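Delta-aminolevulinic acid dehydratase (Toxoplasma gondii ME49, PDB 3OBK) catalyses the condensation of two molecules of 5-aminolevulinic acid into porphobilinogen, an early step of tetrapyrrole biosynthesis, and assembles as an octamer. Local coordinates at residues A[208-212]-A[252-256]; A[183-187]-A[238-242]; A[296-300]-A[331-335]. All blocks are in the same frame, centred on the assembly; numbering follows the deposited sequence.

Contact 1: A[208-212]-A[252-256]; sequences LAYSC and EAEAD. With MG (magnesium ion), chain I.
D256 OD2 is gripped by two donors at once. The hydroxyl of S211 gives its proton to it, OG to OD2 2.7 Å, along the anti lone pair on the side away from OD1. Water 1 donates a second bond, 2.6 Å from its oxygen to OD2. The same water is a ligand of the magnesium ion, so the carboxylate of D256 belongs to the second shell and steadies a first-shell water rather than touching the metal. Direct protein coordination comes one turn earlier in the helix, from E252, whose OE1 lies 1.9 Å from the magnesium; five waters make up the rest of the six ligands. A bend at chi2 (-85°) carries the E252 carboxylate round to the ion, and its OE2 forms a salt bridge to R27 of the second subunit. That pairing takes the metal site up to the subunit boundary, consistent with a magnesium ion that helps hold the octamer together. Beside the metal site the S211 carbonyl O sits 3.3 Å from E252 CB, and the methyl of A209 lies against D256 OD2. C212 SG meets A253 CB more loosely, at 4.4 Å. Y210 points the other way, toward the porphobilinogen side. Strand 208-211 and the helix run nearly antiparallel, 153° between their directions with axes 8.4 Å apart, as expected for a barrel strand and the helix that returns outside it: this is the beta-alpha-beta crossover of a TIM barrel, leading from strand 206-213 to the parallel strand 263-267.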
loop_
_atom_site.group_PDB
_atom_site.type_symbol
_atom_site.label_atom_id
_atom_site.label_comp_id
_atom_site.label_asym_id
_atom_site.label_seq_id
_atom_site.Cartn_x
_atom_site.Cartn_y
_atom_site.Cartn_z
ATOM N N LEU A 208 1.671 25.412 16.569
ATOM C CA LEU A 208 0.844 25.124 15.405
ATOM C C LEU A 208 1.652 25.524 14.154
ATOM O O LEU A 208 1.819 26.717 13.845
ATOM C CB LEU A 208 -0.477 25.869 15.514
ATOM C CG LEU A 208 -1.524 25.984 14.381
ATOM C CD1 LEU A 208 -1.594 24.803 13.442
ATOM C CD2 LEU A 208 -2.899 26.282 15.031
ATOM N N ALA A 209 2.201 24.525 13.468
ATOM C CA ALA A 209 3.135 24.802 12.372
ATOM C C ALA A 209 2.342 25.016 11.111
ATOM O O ALA A 209 1.529 24.176 10.739
ATOM C CB ALA A 209 4.138 23.643 12.207
ATOM N N TYR A 210 2.540 26.148 10.456
ATOM C CA TYR A 210 2.023 26.330 9.100
ATOM C C TYR A 210 2.995 25.599 8.186
ATOM O O TYR A 210 4.006 26.154 7.846
ATOM C CB TYR A 210 1.972 27.793 8.724
ATOM C CG TYR A 210 0.897 28.616 9.359
ATOM C CD1 TYR A 210 0.999 29.042 10.653
ATOM C CD2 TYR A 210 -0.192 29.045 8.627
ATOM C CE1 TYR A 210 0.006 29.854 11.236
ATOM C CE2 TYR A 210 -1.187 29.845 9.189
ATOM C CZ TYR A 210 -1.088 30.251 10.499
ATOM O OH TYR A 210 -2.080 31.071 11.055
ATOM N N SER A 211 2.711 24.339 7.836
ATOM C CA SER A 211 3.627 23.548 6.992
ATOM C C SER A 211 3.456 23.835 5.541
ATOM O O SER A 211 4.439 24.024 4.849
ATOM C CB SER A 211 3.402 22.051 7.135
ATOM O OG SER A 211 3.487 21.696 8.467
ATOM N N CYS A 212 2.207 23.817 5.090
ATOM C CA CYS A 212 1.886 23.980 3.688
ATOM C C CYS A 212 1.102 25.279 3.500
ATOM O O CYS A 212 -0.114 25.288 3.460
ATOM C CB CYS A 212 1.094 22.761 3.202
ATOM S SG CYS A 212 1.787 21.188 3.807
ATOM N N GLU A 252 7.329 19.380 3.277
ATOM C CA GLU A 252 7.201 20.316 4.388
ATOM C C GLU A 252 6.552 19.661 5.606
ATOM O O GLU A 252 7.016 19.844 6.746
ATOM C CB GLU A 252 6.446 21.570 3.947
ATOM C CG GLU A 252 7.260 22.457 2.932
ATOM C CD GLU A 252 8.228 23.432 3.616
ATOM O OE1 GLU A 252 8.142 23.625 4.848
ATOM O OE2 GLU A 252 9.078 24.035 2.924
ATOM N N ALA A 253 5.487 18.892 5.381
ATOM C CA ALA A 253 4.744 18.333 6.485
ATOM C C ALA A 253 5.625 17.331 7.240
ATOM O O ALA A 253 5.733 17.396 8.445
ATOM C CB ALA A 253 3.446 17.723 6.001
ATOM N N GLU A 254 6.314 16.443 6.540
ATOM C CA GLU A 254 7.160 15.436 7.218
ATOM C C GLU A 254 8.239 16.115 8.068
ATOM O O GLU A 254 8.544 15.670 9.176
ATOM C CB GLU A 254 7.799 14.447 6.223
ATOM N N ALA A 255 8.817 17.194 7.562
ATOM C CA ALA A 255 9.866 17.888 8.301
ATOM C C ALA A 255 9.355 18.619 9.565
ATOM O O ALA A 255 10.058 18.680 10.555
ATOM C CB ALA A 255 10.617 18.862 7.363
ATOM N N ASP A 256 8.151 19.185 9.535
ATOM C CA ASP A 256 7.658 19.876 10.704
ATOM C C ASP A 256 7.265 18.879 11.753
ATOM O O ASP A 256 7.434 19.144 12.936
ATOM C CB ASP A 256 6.481 20.789 10.374
ATOM C CG ASP A 256 6.888 22.013 9.546
ATOM O OD1 ASP A 256 8.081 22.474 9.527
ATOM O OD2 ASP A 256 5.968 22.516 8.921
HETATM MG MG MG I . 9.134 24.213 6.332
HETATM O O HOH W 1 6.920 24.254 7.189
HETATM O O HOH W 2 8.604 26.095 5.610
HETATM O O HOH W 3 10.803 24.643 4.974
HETATM O O HOH W 4 9.218 22.393 7.488
HETATM O O HOH W 5 10.008 25.334 7.760
#

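Contact 2: A[183-187]-A[238-242]; sequences SDMMD and TYQMD. With PBG (3-[5-(aminomethyl)-4-(carboxymethyl)-1H-pyrrol-3-yl]propanoic acid), chain L.
The Y239 ring presents its edge to M185, whose CB lies near the ring plane, 4.4 Å from Y239 CD2. Water 6 also lies in that plane, at the rim. The D184 carbonyl O comes in obliquely, 3.3 Å from Y239 CD2, and the M186 methyl is likewise slanted to the ring, its CE resting 3.7 Å from Y239 CB. With CG of Y239 set between the backbone N and the carbonyl carbon (chi1 54°), the ring reaches in beside 184-186. Both methionines double back through bends at chi2 and chi3. For M185 this swings CE over to M241 CG, 3.7 Å away, the two side chains crossing at about a right angle.

D184 shapes the backbone here: its OD2 accepts from M186 N in an Asx turn, the donor standing 41° out of the carboxylate plane. Outside the two segments, D184 OD1 forms a salt bridge with R189, and Y239 OH is hydrogen-bonded to H145 and D146. Water 6 is the polar stitch between the segments, donating to S183 O and accepting from Q240 NE2 at 2.9 Å. On the ligand side, the aminomethyl N1 of porphobilinogen donates to S183 OG at 2.5 Å. Q240 NE2 comes within 3.1 Å of O1A on the ligand's acetate, so the two loops line one wall of the product pocket.

Segment 183-187 leads from strand 179-182 to helix 189-199, with M186 packed on helix 158-175. Segment 238-242 pairs its backbone at M241 with K213, at the end of strand 206-213, and the M241 side chain packs on E248 and E252 of helix 247-258.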
loop_
_atom_site.group_PDB
_atom_site.type_symbol
_atom_site.label_atom_id
_atom_site.label_comp_id
_atom_site.label_asym_id
_atom_site.label_seq_id
_atom_site.Cartn_x
_atom_site.Cartn_y
_atom_site.Cartn_z
ATOM N N SER A 183 3.904 31.402 10.937
ATOM C CA SER A 183 3.348 31.477 9.587
ATOM C C SER A 183 4.363 31.998 8.577
ATOM O O SER A 183 3.998 32.389 7.464
ATOM C CB SER A 183 2.147 32.397 9.592
ATOM O OG SER A 183 2.541 33.697 9.981
ATOM N N ASP A 184 5.637 31.928 8.950
ATOM C CA ASP A 184 6.726 32.616 8.255
ATOM C C ASP A 184 7.267 31.910 7.038
ATOM O O ASP A 184 7.768 32.567 6.140
ATOM C CB ASP A 184 7.898 32.758 9.220
ATOM C CG ASP A 184 8.237 31.446 9.897
ATOM O OD1 ASP A 184 7.430 31.012 10.751
ATOM O OD2 ASP A 184 9.282 30.845 9.547
ATOM N N MET A 185 7.229 30.576 7.059
ATOM C CA MET A 185 7.778 29.705 6.023
ATOM C C MET A 185 9.302 29.811 5.845
ATOM O O MET A 185 9.856 29.519 4.766
ATOM C CB MET A 185 7.010 29.877 4.717
ATOM C CG MET A 185 5.581 29.341 4.773
ATOM S SD MET A 185 5.427 27.546 5.006
ATOM C CE MET A 185 5.793 26.957 3.369
ATOM N N MET A 186 10.000 30.180 6.916
ATOM C CA MET A 186 11.451 30.060 6.932
ATOM C C MET A 186 11.754 28.605 7.095
ATOM O O MET A 186 10.969 27.872 7.668
ATOM C CB MET A 186 12.069 30.834 8.083
ATOM C CG MET A 186 11.848 32.344 7.992
ATOM S SD MET A 186 12.487 33.076 6.468
ATOM C CE MET A 186 11.066 33.214 5.359
ATOM N N ASP A 187 12.887 28.174 6.577
ATOM C CA ASP A 187 13.301 26.816 6.743
ATOM C C ASP A 187 13.772 26.582 8.154
ATOM O O ASP A 187 14.519 27.371 8.701
ATOM C CB ASP A 187 14.414 26.495 5.763
ATOM C CG ASP A 187 13.896 26.293 4.378
ATOM O OD1 ASP A 187 12.728 25.879 4.259
ATOM O OD2 ASP A 187 14.632 26.576 3.408
ATOM N N THR A 238 9.599 33.534 -2.823
ATOM C CA THR A 238 10.849 32.939 -2.374
ATOM C C THR A 238 10.718 32.215 -1.014
ATOM O O THR A 238 11.717 31.712 -0.489
ATOM C CB THR A 238 11.986 34.024 -2.277
ATOM O OG1 THR A 238 11.547 35.120 -1.456
ATOM C CG2 THR A 238 12.387 34.537 -3.658
ATOM N N TYR A 239 9.513 32.182 -0.430
ATOM C CA TYR A 239 9.285 31.461 0.807
ATOM C C TYR A 239 7.915 30.786 0.963
ATOM O O TYR A 239 7.866 29.630 1.384
ATOM C CB TYR A 239 9.605 32.312 2.054
ATOM C CG TYR A 239 8.965 33.673 2.256
ATOM C CD1 TYR A 239 9.544 34.821 1.734
ATOM C CD2 TYR A 239 7.864 33.831 3.073
ATOM C CE1 TYR A 239 9.005 36.088 1.960
ATOM C CE2 TYR A 239 7.316 35.112 3.320
ATOM C CZ TYR A 239 7.905 36.236 2.755
ATOM O OH TYR A 239 7.396 37.505 2.992
ATOM N N GLN A 240 6.819 31.480 0.666
ATOM C CA GLN A 240 5.547 30.782 0.529
ATOM C C GLN A 240 5.611 29.872 -0.710
ATOM O O GLN A 240 6.393 30.097 -1.627
ATOM C CB GLN A 240 4.392 31.754 0.489
ATOM C CG GLN A 240 4.232 32.535 1.826
ATOM C CD GLN A 240 3.186 33.654 1.770
ATOM O OE1 GLN A 240 2.592 33.938 0.725
ATOM N NE2 GLN A 240 2.978 34.311 2.908
ATOM N N MET A 241 4.804 28.827 -0.704
ATOM C CA MET A 241 4.853 27.769 -1.719
ATOM C C MET A 241 4.118 28.092 -3.017
ATOM O O MET A 241 3.110 28.795 -3.041
ATOM C CB MET A 241 4.247 26.484 -1.138
ATOM C CG MET A 241 5.123 25.838 -0.076
ATOM S SD MET A 241 4.436 24.364 0.697
ATOM C CE MET A 241 3.852 23.536 -0.775
ATOM N N ASP A 242 4.626 27.544 -4.094
ATOM C CA ASP A 242 3.975 27.615 -5.388
ATOM C C ASP A 242 2.682 26.823 -5.328
ATOM O O ASP A 242 2.703 25.638 -5.021
ATOM C CB ASP A 242 4.899 26.967 -6.428
ATOM C CG ASP A 242 4.473 27.245 -7.877
ATOM O OD1 ASP A 242 3.325 27.688 -8.090
ATOM O OD2 ASP A 242 5.315 27.016 -8.794
HETATM C CHA PBG L . 1.460 36.607 8.164
HETATM C C1A PBG L . 0.058 36.131 7.969
HETATM C C2A PBG L . -0.716 36.282 6.822
HETATM C C3A PBG L . -1.931 35.686 7.102
HETATM C C4A PBG L . -1.831 35.119 8.359
HETATM N NA PBG L . -0.633 35.425 8.876
HETATM C C5A PBG L . -0.414 37.086 5.580
HETATM C C6A PBG L . 0.652 36.583 4.706
HETATM O O1A PBG L . 1.464 35.764 5.214
HETATM O O2A PBG L . 0.776 37.034 3.545
HETATM C C7A PBG L . -3.105 35.672 6.202
HETATM C C8A PBG L . -4.399 35.250 6.793
HETATM C C9A PBG L . -5.627 35.511 6.026
HETATM O O3A PBG L . -6.683 35.559 6.651
HETATM O O4A PBG L . -5.633 35.957 4.868
HETATM N N1 PBG L . 2.487 35.631 8.332
HETATM O O HOH W 6 4.555 33.215 5.086
#

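Contact 3: A[296-300]-A[331-335]; sequences YAMLK and TYYAK. With PBG (3-[5-(aminomethyl)-4-(carboxymethyl)-1H-pyrrol-3-yl]propanoic acid), chain L.
Y332 lays its CB over one face of the Y296 ring, Y332 CB 3.5 Å from Y296 CD1, in a CH-pi contact 28° off the ring normal. Its own ring then turns an edge to the Y296 face, a T-shaped pair with planes at 69° and centroids 5.9 Å apart. Y333 meets Y296 more obliquely: Y296 CE1 stands 3.7 Å above the plane of the Y333 ring, over its centre. L299 CD1 adds an apolar touch at Y333 CE2, 3.8 Å away, and K300 runs its aliphatic chain past the phenol, CG 3.5 Å from Y333 OH. The chain of K300 bends at chi2, and its NZ and Y333 OH both reach E310, which secures that end of the cluster.

One shell out, chi1 of Y296 at 179° carries the ring off the helix to meet Y332 CB with its face; its hydroxyl is bonded to P65 O and Q67 NE2. The backbone at 331-334 is folded by a type I turn, A334 N to T331 O, and by an ST turn in which T331 OG1 takes the N-H of Y333, 3.1 Å from N to OG1. Y333 occupies the N-cap position of helix 334-346. Y332 OH donates to O3A on the propionate of porphobilinogen at 2.6 Å, the acceptor lying in the ring plane; Y290 OH is a further partner. An aromatic cluster thus backs a ligand-binding tyrosine just beyond strand 328-331, the last of the barrel, where the strand-to-helix turns of a TIM barrel form the active site.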
loop_
_atom_site.group_PDB
_atom_site.type_symbol
_atom_site.label_atom_id
_atom_site.label_comp_id
_atom_site.label_asym_id
_atom_site.label_seq_id
_atom_site.Cartn_x
_atom_site.Cartn_y
_atom_site.Cartn_z
ATOM N N TYR A 296 -13.209 34.618 2.893
ATOM C CA TYR A 296 -14.250 35.292 3.671
ATOM C C TYR A 296 -14.920 36.412 2.887
ATOM O O TYR A 296 -16.132 36.510 2.833
ATOM C CB TYR A 296 -13.628 35.865 4.968
ATOM C CG TYR A 296 -14.603 36.618 5.869
ATOM C CD1 TYR A 296 -15.441 35.936 6.752
ATOM C CD2 TYR A 296 -14.678 38.009 5.832
ATOM C CE1 TYR A 296 -16.337 36.636 7.600
ATOM C CE2 TYR A 296 -15.535 38.696 6.649
ATOM C CZ TYR A 296 -16.382 38.014 7.524
ATOM O OH TYR A 296 -17.248 38.732 8.320
ATOM N N ALA A 297 -14.100 37.227 2.242
ATOM C CA ALA A 297 -14.582 38.345 1.426
ATOM C C ALA A 297 -15.468 37.854 0.289
ATOM O O ALA A 297 -16.520 38.437 0.015
ATOM C CB ALA A 297 -13.410 39.137 0.884
ATOM N N MET A 298 -15.067 36.768 -0.360
ATOM C CA MET A 298 -15.854 36.246 -1.459
ATOM C C MET A 298 -17.289 35.886 -1.029
ATOM O O MET A 298 -18.262 36.223 -1.695
ATOM C CB MET A 298 -15.150 35.044 -2.078
ATOM C CG MET A 298 -14.068 35.441 -3.071
ATOM S SD MET A 298 -13.033 34.038 -3.598
ATOM C CE MET A 298 -14.265 33.004 -4.390
ATOM N N LEU A 299 -17.393 35.196 0.097
ATOM C CA LEU A 299 -18.662 34.725 0.611
ATOM C C LEU A 299 -19.528 35.913 0.926
ATOM O O LEU A 299 -20.679 35.960 0.490
ATOM C CB LEU A 299 -18.460 33.872 1.877
ATOM C CG LEU A 299 -18.515 32.355 1.684
ATOM C CD1 LEU A 299 -18.251 31.547 2.942
ATOM C CD2 LEU A 299 -19.888 31.992 1.138
ATOM N N LYS A 300 -18.967 36.851 1.697
ATOM C CA LYS A 300 -19.664 38.102 2.067
ATOM C C LYS A 300 -20.103 38.912 0.872
ATOM O O LYS A 300 -21.237 39.387 0.804
ATOM C CB LYS A 300 -18.766 39.010 2.908
ATOM C CG LYS A 300 -18.746 38.682 4.381
ATOM C CD LYS A 300 -20.050 39.140 5.117
ATOM C CE LYS A 300 -20.056 38.598 6.565
ATOM N NZ LYS A 300 -21.309 38.838 7.283
ATOM N N THR A 331 -11.449 30.303 11.042
ATOM C CA THR A 331 -12.348 30.986 10.107
ATOM C C THR A 331 -12.942 32.232 10.696
ATOM O O THR A 331 -13.353 32.209 11.829
ATOM C CB THR A 331 -13.491 30.046 9.593
ATOM O OG1 THR A 331 -14.432 30.797 8.811
ATOM C CG2 THR A 331 -14.199 29.372 10.748
ATOM N N TYR A 332 -13.012 33.311 9.906
ATOM C CA TYR A 332 -13.603 34.572 10.364
ATOM C C TYR A 332 -15.119 34.418 10.558
ATOM O O TYR A 332 -15.748 35.255 11.217
ATOM C CB TYR A 332 -13.234 35.730 9.417
ATOM C CG TYR A 332 -11.739 35.898 9.302
ATOM C CD1 TYR A 332 -11.014 36.508 10.301
ATOM C CD2 TYR A 332 -11.046 35.382 8.217
ATOM C CE1 TYR A 332 -9.664 36.640 10.208
ATOM C CE2 TYR A 332 -9.689 35.502 8.104
ATOM C CZ TYR A 332 -8.980 36.132 9.109
ATOM O OH TYR A 332 -7.599 36.243 9.012
ATOM N N TYR A 333 -15.698 33.335 10.042
ATOM C CA TYR A 333 -17.110 32.988 10.337
ATOM C C TYR A 333 -17.319 32.146 11.611
ATOM O O TYR A 333 -18.413 31.667 11.856
ATOM C CB TYR A 333 -17.725 32.215 9.158
ATOM C CG TYR A 333 -18.300 33.079 8.083
ATOM C CD1 TYR A 333 -19.464 33.810 8.289
ATOM C CD2 TYR A 333 -17.711 33.145 6.848
ATOM C CE1 TYR A 333 -20.001 34.598 7.269
ATOM C CE2 TYR A 333 -18.236 33.942 5.828
ATOM C CZ TYR A 333 -19.370 34.654 6.036
ATOM O OH TYR A 333 -19.856 35.420 4.996
ATOM N N ALA A 334 -16.289 31.975 12.432
ATOM C CA ALA A 334 -16.371 31.041 13.556
ATOM C C ALA A 334 -17.472 31.443 14.500
ATOM O O ALA A 334 -18.336 30.640 14.824
ATOM C CB ALA A 334 -15.072 30.971 14.283
ATOM N N LYS A 335 -17.475 32.707 14.912
ATOM C CA LYS A 335 -18.515 33.160 15.830
ATOM C C LYS A 335 -19.883 33.002 15.197
ATOM O O LYS A 335 -20.845 32.557 15.830
ATOM C CB LYS A 335 -18.296 34.608 16.247
ATOM C CG LYS A 335 -19.340 35.109 17.248
ATOM C CD LYS A 335 -19.183 36.580 17.589
ATOM C CE LYS A 335 -19.880 37.532 16.583
ATOM N NZ LYS A 335 -19.516 38.985 16.757
HETATM C CHA PBG L . 1.460 36.607 8.164
HETATM C C1A PBG L . 0.058 36.131 7.969
HETATM C C2A PBG L . -0.716 36.282 6.822
HETATM C C3A PBG L . -1.931 35.686 7.102
HETATM C C4A PBG L . -1.831 35.119 8.359
HETATM N NA PBG L . -0.633 35.425 8.876
HETATM C C5A PBG L . -0.414 37.086 5.580
HETATM C C6A PBG L . 0.652 36.583 4.706
HETATM O O1A PBG L . 1.464 35.764 5.214
HETATM O O2A PBG L . 0.776 37.034 3.545
HETATM C C7A PBG L . -3.105 35.672 6.202
HETATM C C8A PBG L . -4.399 35.250 6.793
HETATM C C9A PBG L . -5.627 35.511 6.026
HETATM O O3A PBG L . -6.683 35.559 6.651
HETATM O O4A PBG L . -5.633 35.957 4.868
HETATM N N1 PBG L . 2.487 35.631 8.332
#

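From the N terminus, the chain first meets 183-187, the turn after strand 179-182, then 208-212 on the next barrel strand, 238-242 in the loop after helix 220-226 and 252-256 on the return helix. Contact 2 closes a loop of 50 residues and contact 1 one of 39; the two cross, and they touch where Y210 and S211 meet S183 and M185, and C212 meets M241. Together they tie the product pocket to the magnesium site. Contact 3 follows in series, closing 30 residues and joining helix 293-305 to the turn between strand 328-331 and helix 334-346. Its centre is about 24 Å from that of contact 2, yet both reach porphobilinogen, from different ends.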